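Long-range contacts in arginine decarboxylase (Campylobacter jejuni subsp. jejuni, PDB 3NZP), which probably catalyses the pyridoxal-phosphate-dependent decarboxylation of arginine to agmatine, a step in polyamine biosynthesis: residues 4-9 with 461-466; 21-26 with 51-56; 280-285 with 494-499; 444-449 with 478-483. All coordinates share one frame; numbering follows the deposited sequence.

Contact 1 of 4, residues 4-9 with 461-466; sequences YGIDIW and PIMPLD
Tyr4 and Met463 carry the largest shares of this buried interface, in which the N-terminal loop lies on strand 462-464 of the mixed beta-sheet. The phenol ring spreads over the strand, its CG 3.4 Å from Met463 CB. Further along the same ring face comes Pro464, whose CD is 3.7 Å from the Tyr4 ring centroid and makes a CH-pi contact. Beyond the ring, Tyr4 OH is hydrogen-bonded to the carbonyl of Phe498, which holds the phenol in place over the strand.

Met463, a selenomethionine in this crystal, reaches in another direction. Its first torsion (chi1 73°) and an extended second one carry SE to the edge of the Trp9 indole, 5.4 Å from the centroid of the six-membered ring, a Met-aromatic contact made close to the ring plane. The bend at chi3 (-71°) then folds Met463 CE back to 4.0 Å from Tyr4 CD2.

Trp9 is gripped on its two faces. Pro461 CB stands almost squarely over the five-membered ring, 3.3 Å from its centroid and 6° off the normal, and Ile6 CA covers the opposite face. The indole rotation is fixed by a bond inside its own loop, from Trp9 NE1 to Tyr4 O at 3.1 Å, with the acceptor lying in the ring plane.

No hydrogen bond crosses between the two segments. The backbone of the strand pairs with strand 510-513, and the indole N-H is satisfied locally, so what joins the loop to the sheet here is dispersion and CH-pi contact with proline and methionine side chains.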
# COMPACT_ATOMS: atom_id res chain seq x y z
N TYR B 4 -27.16 -5.81 -6.86
CA TYR B 4 -25.77 -5.41 -6.79
C TYR B 4 -24.86 -6.45 -7.47
O TYR B 4 -23.71 -6.64 -7.08
CB TYR B 4 -25.36 -5.22 -5.32
CG TYR B 4 -26.06 -4.05 -4.64
CD1 TYR B 4 -25.63 -2.73 -4.85
CD2 TYR B 4 -27.19 -4.26 -3.84
CE1 TYR B 4 -26.31 -1.65 -4.29
CE2 TYR B 4 -27.88 -3.17 -3.28
CZ TYR B 4 -27.44 -1.88 -3.51
OH TYR B 4 -28.13 -0.82 -3.00
N GLY B 5 -25.39 -7.10 -8.50
CA GLY B 5 -24.64 -8.10 -9.23
C GLY B 5 -24.24 -9.29 -8.38
O GLY B 5 -23.27 -9.99 -8.69
N ILE B 6 -24.98 -9.53 -7.31
CA ILE B 6 -24.67 -10.63 -6.42
C ILE B 6 -24.56 -11.95 -7.17
O ILE B 6 -24.04 -12.94 -6.65
CB ILE B 6 -25.73 -10.75 -5.31
CG1 ILE B 6 -25.28 -11.78 -4.27
CG2 ILE B 6 -27.06 -11.09 -5.93
CD1 ILE B 6 -26.17 -11.84 -3.03
N ASP B 7 -25.04 -11.98 -8.41
CA ASP B 7 -24.99 -13.20 -9.19
C ASP B 7 -23.70 -13.34 -9.99
O ASP B 7 -23.29 -14.45 -10.32
CB ASP B 7 -26.20 -13.27 -10.12
CG ASP B 7 -27.43 -13.88 -9.44
OD1 ASP B 7 -28.52 -13.84 -10.05
OD2 ASP B 7 -27.30 -14.41 -8.32
N ILE B 8 -23.07 -12.21 -10.28
CA ILE B 8 -21.82 -12.21 -11.03
C ILE B 8 -20.64 -12.60 -10.14
O ILE B 8 -20.04 -13.66 -10.31
CB ILE B 8 -21.56 -10.83 -11.62
CG1 ILE B 8 -22.75 -10.38 -12.45
CG2 ILE B 8 -20.30 -10.86 -12.45
CD1 ILE B 8 -22.61 -8.98 -13.02
N TRP B 9 -20.33 -11.74 -9.18
CA TRP B 9 -19.22 -11.97 -8.26
C TRP B 9 -19.61 -12.88 -7.10
O TRP B 9 -18.76 -13.53 -6.50
CB TRP B 9 -18.71 -10.65 -7.67
CG TRP B 9 -19.72 -9.94 -6.83
CD1 TRP B 9 -20.60 -8.98 -7.24
CD2 TRP B 9 -20.03 -10.20 -5.45
NE1 TRP B 9 -21.44 -8.63 -6.21
CE2 TRP B 9 -21.12 -9.36 -5.10
CE3 TRP B 9 -19.50 -11.06 -4.48
CZ2 TRP B 9 -21.68 -9.36 -3.82
CZ3 TRP B 9 -20.07 -11.06 -3.20
CH2 TRP B 9 -21.15 -10.22 -2.89
N PRO B 461 -16.68 -5.72 -4.77
CA PRO B 461 -18.13 -5.54 -4.78
C PRO B 461 -18.60 -4.90 -3.50
O PRO B 461 -18.12 -5.22 -2.41
CB PRO B 461 -18.66 -6.96 -4.97
CG PRO B 461 -17.55 -7.83 -4.43
CD PRO B 461 -16.32 -7.14 -4.94
N ILE B 462 -19.56 -3.99 -3.62
CA ILE B 462 -20.10 -3.27 -2.47
C ILE B 462 -21.63 -3.28 -2.47
O ILE B 462 -22.24 -2.87 -3.45
CB ILE B 462 -19.61 -1.82 -2.48
CG1 ILE B 462 -18.09 -1.81 -2.38
CG2 ILE B 462 -20.25 -1.05 -1.36
CD1 ILE B 462 -17.46 -0.46 -2.61
N MSE B 463 -22.24 -3.74 -1.38
CA MSE B 463 -23.70 -3.76 -1.29
C MSE B 463 -24.15 -3.71 0.17
O MSE B 463 -23.47 -4.23 1.05
CB MSE B 463 -24.27 -5.03 -1.91
CG MSE B 463 -24.02 -6.26 -1.07
SE MSE B 463 -24.84 -7.83 -1.83
CE MSE B 463 -26.69 -7.40 -1.46
N PRO B 464 -25.30 -3.07 0.44
CA PRO B 464 -25.82 -2.96 1.80
C PRO B 464 -26.12 -4.33 2.37
O PRO B 464 -26.38 -5.27 1.61
CB PRO B 464 -27.08 -2.14 1.62
CG PRO B 464 -26.78 -1.32 0.41
CD PRO B 464 -26.15 -2.32 -0.50
N LEU B 465 -26.12 -4.45 3.69
CA LEU B 465 -26.39 -5.74 4.30
C LEU B 465 -27.86 -6.10 4.39
O LEU B 465 -28.22 -7.27 4.54
CB LEU B 465 -25.78 -5.81 5.69
CG LEU B 465 -24.34 -6.34 5.73
CD1 LEU B 465 -23.44 -5.45 4.89
CD2 LEU B 465 -23.86 -6.40 7.17
N ASP B 466 -28.71 -5.08 4.29
CA ASP B 466 -30.15 -5.29 4.38
C ASP B 466 -30.86 -4.21 3.58
O ASP B 466 -30.23 -3.40 2.90
CB ASP B 466 -30.59 -5.22 5.85
CG ASP B 466 -30.48 -3.82 6.42
OD1 ASP B 466 -30.80 -3.63 7.62
OD2 ASP B 466 -30.08 -2.89 5.68

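Contact 2 of 4, residues 21-26 with 51-56; sequences VCINYE and FPHLIQ
Tyr25 and His53 form a face-to-face aromatic stack that ties the end of a small beta-hairpin to the start of helix 52-72. The hairpin pairs strands 14-16 and 21-23, and Phe51 occupies the N-cap position of the helix.

The stack is the less buried part of the contact. Its ring centroids are 3.5 Å apart and its planes differ by 18°, so the imidazole lies nearly flat over the phenol. Both side chains point their CG anti to the backbone N, and each ring is thereby carried out from its own backbone into the gap between loop and helix. Tyr25 CB adds a CH-pi contact, 4.0 Å from the His53 centroid. OE2 of Glu26 lies over the opposite face of the phenol, so the ring is held between it and the imidazole; Glu26 OE2 is 6.5 Å from His53 NE2, near enough that it might slightly stabilise a protonated imidazole, though the two do not touch.

The apolar part is more deeply buried. Ile23 sends its CG1 branch over the Phe51 ring, while its CG2 branch faces Leu54 CD1 at 4.3 Å. Ile540 of strand 534-540 packs on both Ile23 and Tyr25 and so links the two parts, whereas Phe14 of the partner hairpin strand backs the apolar one, touching Ile23 and Leu54.

Across the segments there is no hydrogen bond. The delta methyl of Ile23 sits above the middle of the phenyl ring of Phe51, CD1 being 3.8 Å from the Phe51 centroid and 10° off its normal.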
# COMPACT_ATOMS: atom_id res chain seq x y z
N VAL B 21 -28.72 -9.70 2.67
CA VAL B 21 -27.76 -10.66 2.14
C VAL B 21 -27.36 -11.68 3.23
O VAL B 21 -27.14 -11.31 4.39
CB VAL B 21 -26.51 -9.93 1.59
CG1 VAL B 21 -25.94 -9.01 2.64
CG2 VAL B 21 -25.45 -10.94 1.14
N CYS B 22 -27.30 -12.96 2.85
CA CYS B 22 -26.94 -14.07 3.75
C CYS B 22 -25.94 -15.02 3.11
O CYS B 22 -25.63 -14.94 1.92
CB CYS B 22 -28.16 -14.91 4.11
SG CYS B 22 -29.71 -14.05 4.15
N ILE B 23 -25.48 -15.97 3.92
CA ILE B 23 -24.55 -16.98 3.47
C ILE B 23 -25.40 -18.14 2.98
O ILE B 23 -26.11 -18.77 3.76
CB ILE B 23 -23.65 -17.45 4.62
CG1 ILE B 23 -22.88 -16.27 5.22
CG2 ILE B 23 -22.74 -18.55 4.13
CD1 ILE B 23 -22.09 -15.44 4.22
N ASN B 24 -25.34 -18.43 1.69
CA ASN B 24 -26.14 -19.51 1.15
C ASN B 24 -25.57 -20.86 1.57
O ASN B 24 -24.93 -21.54 0.77
CB ASN B 24 -26.19 -19.42 -0.37
CG ASN B 24 -27.35 -20.20 -0.94
OD1 ASN B 24 -27.37 -21.43 -0.89
ND2 ASN B 24 -28.34 -19.48 -1.48
N TYR B 25 -25.80 -21.26 2.82
CA TYR B 25 -25.28 -22.53 3.29
C TYR B 25 -26.35 -23.39 3.98
O TYR B 25 -26.94 -24.28 3.35
CB TYR B 25 -24.10 -22.31 4.24
CG TYR B 25 -23.42 -23.59 4.70
CD1 TYR B 25 -22.83 -23.67 5.97
CD2 TYR B 25 -23.40 -24.73 3.89
CE1 TYR B 25 -22.26 -24.87 6.43
CE2 TYR B 25 -22.83 -25.93 4.34
CZ TYR B 25 -22.27 -25.99 5.61
OH TYR B 25 -21.75 -27.18 6.07
N GLU B 26 -26.62 -23.14 5.25
CA GLU B 26 -27.64 -23.93 5.94
C GLU B 26 -28.93 -23.14 5.90
O GLU B 26 -29.57 -23.03 4.86
CB GLU B 26 -27.23 -24.20 7.39
CG GLU B 26 -27.42 -25.63 7.81
CD GLU B 26 -26.33 -26.54 7.28
OE1 GLU B 26 -26.36 -27.76 7.57
OE2 GLU B 26 -25.43 -26.04 6.57
N PHE B 51 -15.60 -16.54 7.01
CA PHE B 51 -16.51 -17.67 6.90
C PHE B 51 -15.77 -18.91 6.41
O PHE B 51 -15.64 -19.14 5.21
CB PHE B 51 -17.65 -17.32 5.94
CG PHE B 51 -18.55 -16.24 6.45
CD1 PHE B 51 -19.52 -16.53 7.41
CD2 PHE B 51 -18.44 -14.94 5.97
CE1 PHE B 51 -20.37 -15.54 7.88
CE2 PHE B 51 -19.29 -13.94 6.44
CZ PHE B 51 -20.26 -14.24 7.39
N PRO B 52 -15.26 -19.72 7.35
CA PRO B 52 -14.53 -20.94 7.00
C PRO B 52 -15.25 -21.76 5.94
O PRO B 52 -14.62 -22.32 5.05
CB PRO B 52 -14.42 -21.67 8.32
CG PRO B 52 -14.40 -20.58 9.32
CD PRO B 52 -15.47 -19.65 8.80
N HIS B 53 -16.57 -21.84 6.03
CA HIS B 53 -17.33 -22.62 5.06
C HIS B 53 -17.00 -22.23 3.62
O HIS B 53 -16.84 -23.09 2.76
CB HIS B 53 -18.84 -22.46 5.31
CG HIS B 53 -19.69 -22.93 4.16
ND1 HIS B 53 -20.34 -22.07 3.32
CD2 HIS B 53 -19.94 -24.18 3.71
CE1 HIS B 53 -20.97 -22.77 2.38
NE2 HIS B 53 -20.74 -24.05 2.60
N LEU B 54 -16.91 -20.93 3.36
CA LEU B 54 -16.59 -20.44 2.03
C LEU B 54 -15.24 -21.00 1.59
O LEU B 54 -15.05 -21.37 0.43
CB LEU B 54 -16.57 -18.91 2.02
CG LEU B 54 -17.85 -18.22 1.54
CD1 LEU B 54 -19.05 -18.98 2.02
CD2 LEU B 54 -17.89 -16.78 2.06
N ILE B 55 -14.31 -21.06 2.53
CA ILE B 55 -12.98 -21.57 2.24
C ILE B 55 -13.10 -23.01 1.77
O ILE B 55 -12.46 -23.41 0.79
CB ILE B 55 -12.08 -21.51 3.48
CG1 ILE B 55 -12.05 -20.09 4.02
CG2 ILE B 55 -10.65 -21.88 3.12
CD1 ILE B 55 -11.19 -19.93 5.21
N GLN B 56 -13.92 -23.78 2.46
CA GLN B 56 -14.14 -25.18 2.10
C GLN B 56 -14.74 -25.24 0.69
O GLN B 56 -14.21 -25.91 -0.19
CB GLN B 56 -15.08 -25.83 3.11
CG GLN B 56 -15.49 -27.25 2.80
CD GLN B 56 -16.41 -27.80 3.86
OE1 GLN B 56 -15.96 -28.27 4.91
NE2 GLN B 56 -17.72 -27.70 3.62

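Contact 3 of 4, residues 280-285 with 494-499; sequences SQFKNE and DKPLFL
Phe282 presses its ring against the backbone of Lys495 and the ring of Pro496, and this makes up the tight half of a contact at the surface. Lys495 CA lies over one face, 3.9 Å from the Phe282 ring centroid and 29° off its normal, in a CH-pi contact. The carbonyl oxygen of Asp494 is over the same face nearer the rim, 3.8 Å from Phe282 CD2. Pro496 comes from the opposite direction and meets the CD1-CE1 side of the ring obliquely, with its CD 3.5 Å from Phe282 CE1. On the far face the ring is backed by CG of Gln281, its own neighbour. The phenyl group reaches this place because its CG lies anti to the carbonyl carbon (chi1 -66°).

Lys495 lends its backbone and CB to the ring and then leads away, so that its NZ is hydrogen-bonded to OD1 of Asn459.

The looser side is acidic. The extended side chain of Glu285 crosses that of Asp494 at about a right angle, and the carboxylate planes differ by 22°. Glu285 OE1 and Asp494 OD2 are modelled 3.3 Å apart, two acceptors with no bond between them. If the carboxylates are truly this close, one might hold a proton more readily, an effect that solvent at this exposed edge may moderate.

In the fold, 280-285 belongs to the loop that leaves barrel strand 268-272 for helix 292-309. Residues 494-499 lie in the connection from strand 479-480 to strand 510-513, so the contact joins the pyridoxal-binding barrel to the mixed beta-sheet.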
# COMPACT_ATOMS: atom_id res chain seq x y z
N SER B 280 -16.11 -8.26 -10.67
CA SER B 280 -17.12 -7.43 -11.30
C SER B 280 -18.52 -7.65 -10.74
O SER B 280 -18.95 -8.78 -10.56
CB SER B 280 -17.15 -7.72 -12.79
OG SER B 280 -18.34 -7.19 -13.33
N GLN B 281 -19.22 -6.54 -10.46
CA GLN B 281 -20.59 -6.59 -9.93
C GLN B 281 -21.52 -5.81 -10.86
O GLN B 281 -22.65 -5.47 -10.49
CB GLN B 281 -20.67 -6.00 -8.52
CG GLN B 281 -20.48 -4.49 -8.45
CD GLN B 281 -20.66 -3.93 -7.03
OE1 GLN B 281 -21.63 -4.25 -6.35
NE2 GLN B 281 -19.71 -3.10 -6.59
N PHE B 282 -21.03 -5.53 -12.07
CA PHE B 282 -21.78 -4.80 -13.07
C PHE B 282 -21.90 -5.62 -14.36
O PHE B 282 -20.91 -6.14 -14.88
CB PHE B 282 -21.11 -3.46 -13.36
CG PHE B 282 -21.13 -2.52 -12.20
CD1 PHE B 282 -22.31 -1.89 -11.83
CD2 PHE B 282 -19.99 -2.28 -11.45
CE1 PHE B 282 -22.35 -1.04 -10.72
CE2 PHE B 282 -20.02 -1.43 -10.35
CZ PHE B 282 -21.20 -0.81 -9.98
N LYS B 283 -23.13 -5.72 -14.85
CA LYS B 283 -23.44 -6.46 -16.06
C LYS B 283 -22.55 -6.03 -17.22
O LYS B 283 -22.32 -4.84 -17.44
CB LYS B 283 -24.92 -6.25 -16.42
CG LYS B 283 -25.44 -7.15 -17.54
CD LYS B 283 -26.95 -6.98 -17.78
CE LYS B 283 -27.30 -5.59 -18.32
NZ LYS B 283 -26.69 -5.30 -19.65
N ASN B 284 -22.03 -7.02 -17.95
CA ASN B 284 -21.16 -6.76 -19.08
C ASN B 284 -19.87 -6.06 -18.67
O ASN B 284 -19.56 -4.97 -19.14
CB ASN B 284 -21.88 -5.92 -20.15
CG ASN B 284 -22.99 -6.70 -20.86
OD1 ASN B 284 -24.05 -6.97 -20.28
ND2 ASN B 284 -22.75 -7.07 -22.12
N GLU B 285 -19.12 -6.71 -17.78
CA GLU B 285 -17.84 -6.18 -17.33
C GLU B 285 -17.03 -7.21 -16.57
O GLU B 285 -16.28 -6.87 -15.67
CB GLU B 285 -18.05 -4.95 -16.45
CG GLU B 285 -17.77 -3.63 -17.15
CD GLU B 285 -17.83 -2.45 -16.19
OE1 GLU B 285 -17.65 -1.29 -16.63
OE2 GLU B 285 -18.07 -2.69 -14.98
N ASP B 494 -19.32 3.78 -15.24
CA ASP B 494 -19.11 2.34 -15.39
C ASP B 494 -19.36 1.64 -14.07
O ASP B 494 -19.54 0.43 -14.01
CB ASP B 494 -17.68 2.05 -15.87
CG ASP B 494 -17.45 2.47 -17.31
OD1 ASP B 494 -17.72 3.65 -17.64
OD2 ASP B 494 -17.00 1.63 -18.10
N LYS B 495 -19.37 2.43 -13.00
CA LYS B 495 -19.60 1.91 -11.66
C LYS B 495 -20.74 2.67 -10.97
O LYS B 495 -20.53 3.35 -9.97
CB LYS B 495 -18.31 2.01 -10.83
CG LYS B 495 -17.11 1.30 -11.46
CD LYS B 495 -15.94 1.19 -10.50
CE LYS B 495 -15.44 2.55 -10.05
NZ LYS B 495 -14.28 2.43 -9.12
N PRO B 496 -21.96 2.58 -11.52
CA PRO B 496 -23.13 3.26 -10.96
C PRO B 496 -23.61 2.63 -9.66
O PRO B 496 -24.36 1.65 -9.67
CB PRO B 496 -24.17 3.12 -12.07
CG PRO B 496 -23.85 1.77 -12.63
CD PRO B 496 -22.33 1.82 -12.74
N LEU B 497 -23.18 3.20 -8.54
CA LEU B 497 -23.57 2.69 -7.23
C LEU B 497 -24.76 3.44 -6.66
O LEU B 497 -24.76 4.66 -6.61
CB LEU B 497 -22.40 2.79 -6.25
CG LEU B 497 -22.60 2.13 -4.89
CD1 LEU B 497 -22.66 0.61 -5.06
CD2 LEU B 497 -21.45 2.52 -3.96
N PHE B 498 -25.77 2.69 -6.23
CA PHE B 498 -26.98 3.27 -5.64
C PHE B 498 -27.28 2.67 -4.27
O PHE B 498 -27.38 1.45 -4.14
CB PHE B 498 -28.20 3.07 -6.55
CG PHE B 498 -28.14 3.88 -7.80
CD1 PHE B 498 -27.48 3.41 -8.92
CD2 PHE B 498 -28.68 5.17 -7.83
CE1 PHE B 498 -27.35 4.19 -10.06
CE2 PHE B 498 -28.56 5.96 -8.96
CZ PHE B 498 -27.89 5.48 -10.08
N LEU B 499 -27.43 3.54 -3.27
CA LEU B 499 -27.73 3.13 -1.90
C LEU B 499 -29.05 3.72 -1.44
O LEU B 499 -29.47 4.77 -1.92
CB LEU B 499 -26.63 3.58 -0.94
CG LEU B 499 -25.28 2.93 -1.22
CD1 LEU B 499 -24.22 3.63 -0.40
CD2 LEU B 499 -25.36 1.45 -0.89

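Contact 4 of 4, residues 444-449 with 478-483; sequences FSLFQS and IWDITC
The segment around strand 479-480, which runs on to the predicted proton donor Cys483, is fastened through Asp480 to the loop 444-449. Asp480 OD1 accepts the backbone N-H of Leu446 at 2.6 Å in a nearly straight bond (177°). The donor comes to the anti side of the carboxylate, 21° out of its plane. Asp480 holds its CG between its own backbone N and carbonyl carbon (chi1 75°), which turns the acid onto the loop.

The same side chain is also packed by hydrocarbon. Leu446 CB lies 3.5 Å from Asp480 OD1, and Phe447 presents its ring edge to that oxygen from farther away. Phe444 crosses the acid at about a right angle; its CE1 is 3.7 Å from Asp480 CB, which makes an off-centre CH-pi contact with the ring. Other rings hold the phenylalanines in turn: Phe444 stacks on Phe513 and Phe447 on His527.

The fold explains why these segments adjoin. Strand 438-442 runs parallel to strand 479-480 in the mixed sheet, and Trp479 is hydrogen-bonded to the backbone of Tyr440 and Val442; the two segments follow on from that pairing. In decarboxylases of this fold type the proton donor reaches the cofactor across the dimer interface. Consistent with this, Cys483 touches bound pyridoxal phosphate and packs on Gly133 of the second subunit, while Ile481 packs on Phe134 of that subunit.

Between Asp480 and Cys483 the chain makes an inverse gamma turn centred on Ile481, whose CG1 is 3.7 Å from Phe444 O.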
# COMPACT_ATOMS: atom_id res chain seq x y z
N PHE B 444 -14.56 3.06 8.35
CA PHE B 444 -13.50 2.11 8.06
C PHE B 444 -12.42 2.85 7.32
O PHE B 444 -12.52 4.05 7.11
CB PHE B 444 -14.01 0.94 7.21
CG PHE B 444 -14.13 1.27 5.76
CD1 PHE B 444 -14.97 2.29 5.33
CD2 PHE B 444 -13.38 0.57 4.82
CE1 PHE B 444 -15.07 2.61 3.98
CE2 PHE B 444 -13.47 0.88 3.46
CZ PHE B 444 -14.32 1.91 3.04
N SER B 445 -11.38 2.13 6.92
CA SER B 445 -10.28 2.76 6.20
C SER B 445 -10.07 2.10 4.84
O SER B 445 -9.92 0.87 4.75
CB SER B 445 -9.00 2.67 7.06
OG SER B 445 -7.93 3.42 6.50
N LEU B 446 -10.09 2.91 3.77
CA LEU B 446 -9.89 2.43 2.40
C LEU B 446 -8.41 2.18 2.11
O LEU B 446 -8.02 1.92 0.97
CB LEU B 446 -10.45 3.43 1.38
CG LEU B 446 -11.94 3.33 1.04
CD1 LEU B 446 -12.37 4.52 0.19
CD2 LEU B 446 -12.22 2.03 0.31
N PHE B 447 -7.58 2.28 3.14
CA PHE B 447 -6.16 2.04 3.02
C PHE B 447 -5.80 0.87 3.90
O PHE B 447 -4.83 0.16 3.65
CB PHE B 447 -5.36 3.27 3.46
CG PHE B 447 -5.37 4.38 2.46
CD1 PHE B 447 -6.55 5.07 2.18
CD2 PHE B 447 -4.21 4.72 1.76
CE1 PHE B 447 -6.57 6.07 1.22
CE2 PHE B 447 -4.23 5.72 0.80
CZ PHE B 447 -5.41 6.40 0.52
N GLN B 448 -6.60 0.66 4.94
CA GLN B 448 -6.35 -0.43 5.87
C GLN B 448 -6.89 -1.76 5.37
O GLN B 448 -6.12 -2.69 5.14
CB GLN B 448 -6.94 -0.11 7.24
CG GLN B 448 -6.91 -1.29 8.22
CD GLN B 448 -5.50 -1.74 8.62
OE1 GLN B 448 -5.31 -2.86 9.10
NE2 GLN B 448 -4.52 -0.87 8.42
N SER B 449 -8.21 -1.85 5.21
CA SER B 449 -8.80 -3.11 4.77
C SER B 449 -8.85 -3.31 3.27
O SER B 449 -9.03 -4.43 2.81
CB SER B 449 -10.22 -3.23 5.32
OG SER B 449 -10.23 -3.07 6.72
N ILE B 478 -19.39 6.32 -1.72
CA ILE B 478 -18.93 6.10 -0.34
C ILE B 478 -17.47 6.42 -0.08
O ILE B 478 -16.59 6.01 -0.84
CB ILE B 478 -19.17 4.64 0.10
CG1 ILE B 478 -18.39 3.68 -0.78
CG2 ILE B 478 -20.65 4.28 -0.03
CD1 ILE B 478 -18.69 2.24 -0.48
N TRP B 479 -17.21 7.14 1.01
CA TRP B 479 -15.84 7.47 1.37
C TRP B 479 -15.58 7.18 2.85
O TRP B 479 -16.49 7.23 3.68
CB TRP B 479 -15.53 8.94 1.05
CG TRP B 479 -16.44 9.95 1.64
CD1 TRP B 479 -16.96 9.95 2.91
CD2 TRP B 479 -16.86 11.18 1.04
NE1 TRP B 479 -17.66 11.11 3.13
CE2 TRP B 479 -17.61 11.88 2.00
CE3 TRP B 479 -16.65 11.76 -0.22
CZ2 TRP B 479 -18.17 13.15 1.75
CZ3 TRP B 479 -17.20 13.02 -0.47
CH2 TRP B 479 -17.95 13.69 0.51
N ASP B 480 -14.33 6.84 3.18
CA ASP B 480 -13.98 6.51 4.55
C ASP B 480 -13.62 7.74 5.39
O ASP B 480 -13.49 8.85 4.86
CB ASP B 480 -12.81 5.52 4.58
CG ASP B 480 -11.48 6.17 4.25
OD1 ASP B 480 -10.45 5.46 4.24
OD2 ASP B 480 -11.46 7.40 3.99
N ILE B 481 -13.45 7.54 6.69
CA ILE B 481 -13.12 8.61 7.61
C ILE B 481 -11.63 8.90 7.59
O ILE B 481 -10.89 8.43 8.44
CB ILE B 481 -13.55 8.26 9.03
CG1 ILE B 481 -13.03 6.86 9.39
CG2 ILE B 481 -15.07 8.31 9.14
CD1 ILE B 481 -13.14 6.47 10.86
N THR B 482 -11.18 9.66 6.60
CA THR B 482 -9.78 10.01 6.48
C THR B 482 -9.63 11.39 5.84
O THR B 482 -10.42 11.77 4.98
CB THR B 482 -9.02 8.98 5.61
OG1 THR B 482 -9.08 7.69 6.23
CG2 THR B 482 -7.56 9.38 5.45
N CYS B 483 -8.62 12.13 6.28
CA CYS B 483 -8.37 13.47 5.74
C CYS B 483 -8.13 13.35 4.24
O CYS B 483 -8.84 13.96 3.43
CB CYS B 483 -7.13 14.07 6.41
SG CYS B 483 -7.18 14.05 8.19

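Overall arrangement
Contacts 1 and 4 are buried, contact 2 is partly buried and contact 3 lies at the surface. Contacts 1 and 4 both reach the mixed beta-sheet, meeting where Ile462 packs on Ile478. Contact 1 also joins contact 2, where Leu465 O receives the N-H of Val21, and contact 3 meets contact 4 where Leu499 CD1 packs on Ile478 CG2. Contacts 2 and 4 do not touch. Chemistry follows position. The first three have no hydrogen bond between their segments and depend mainly on packing against aromatic rings, with a crowded acidic pair added on the solvent side of contact 3. Contact 4, nearest the cofactor, uses a buried carboxylate-to-backbone bond.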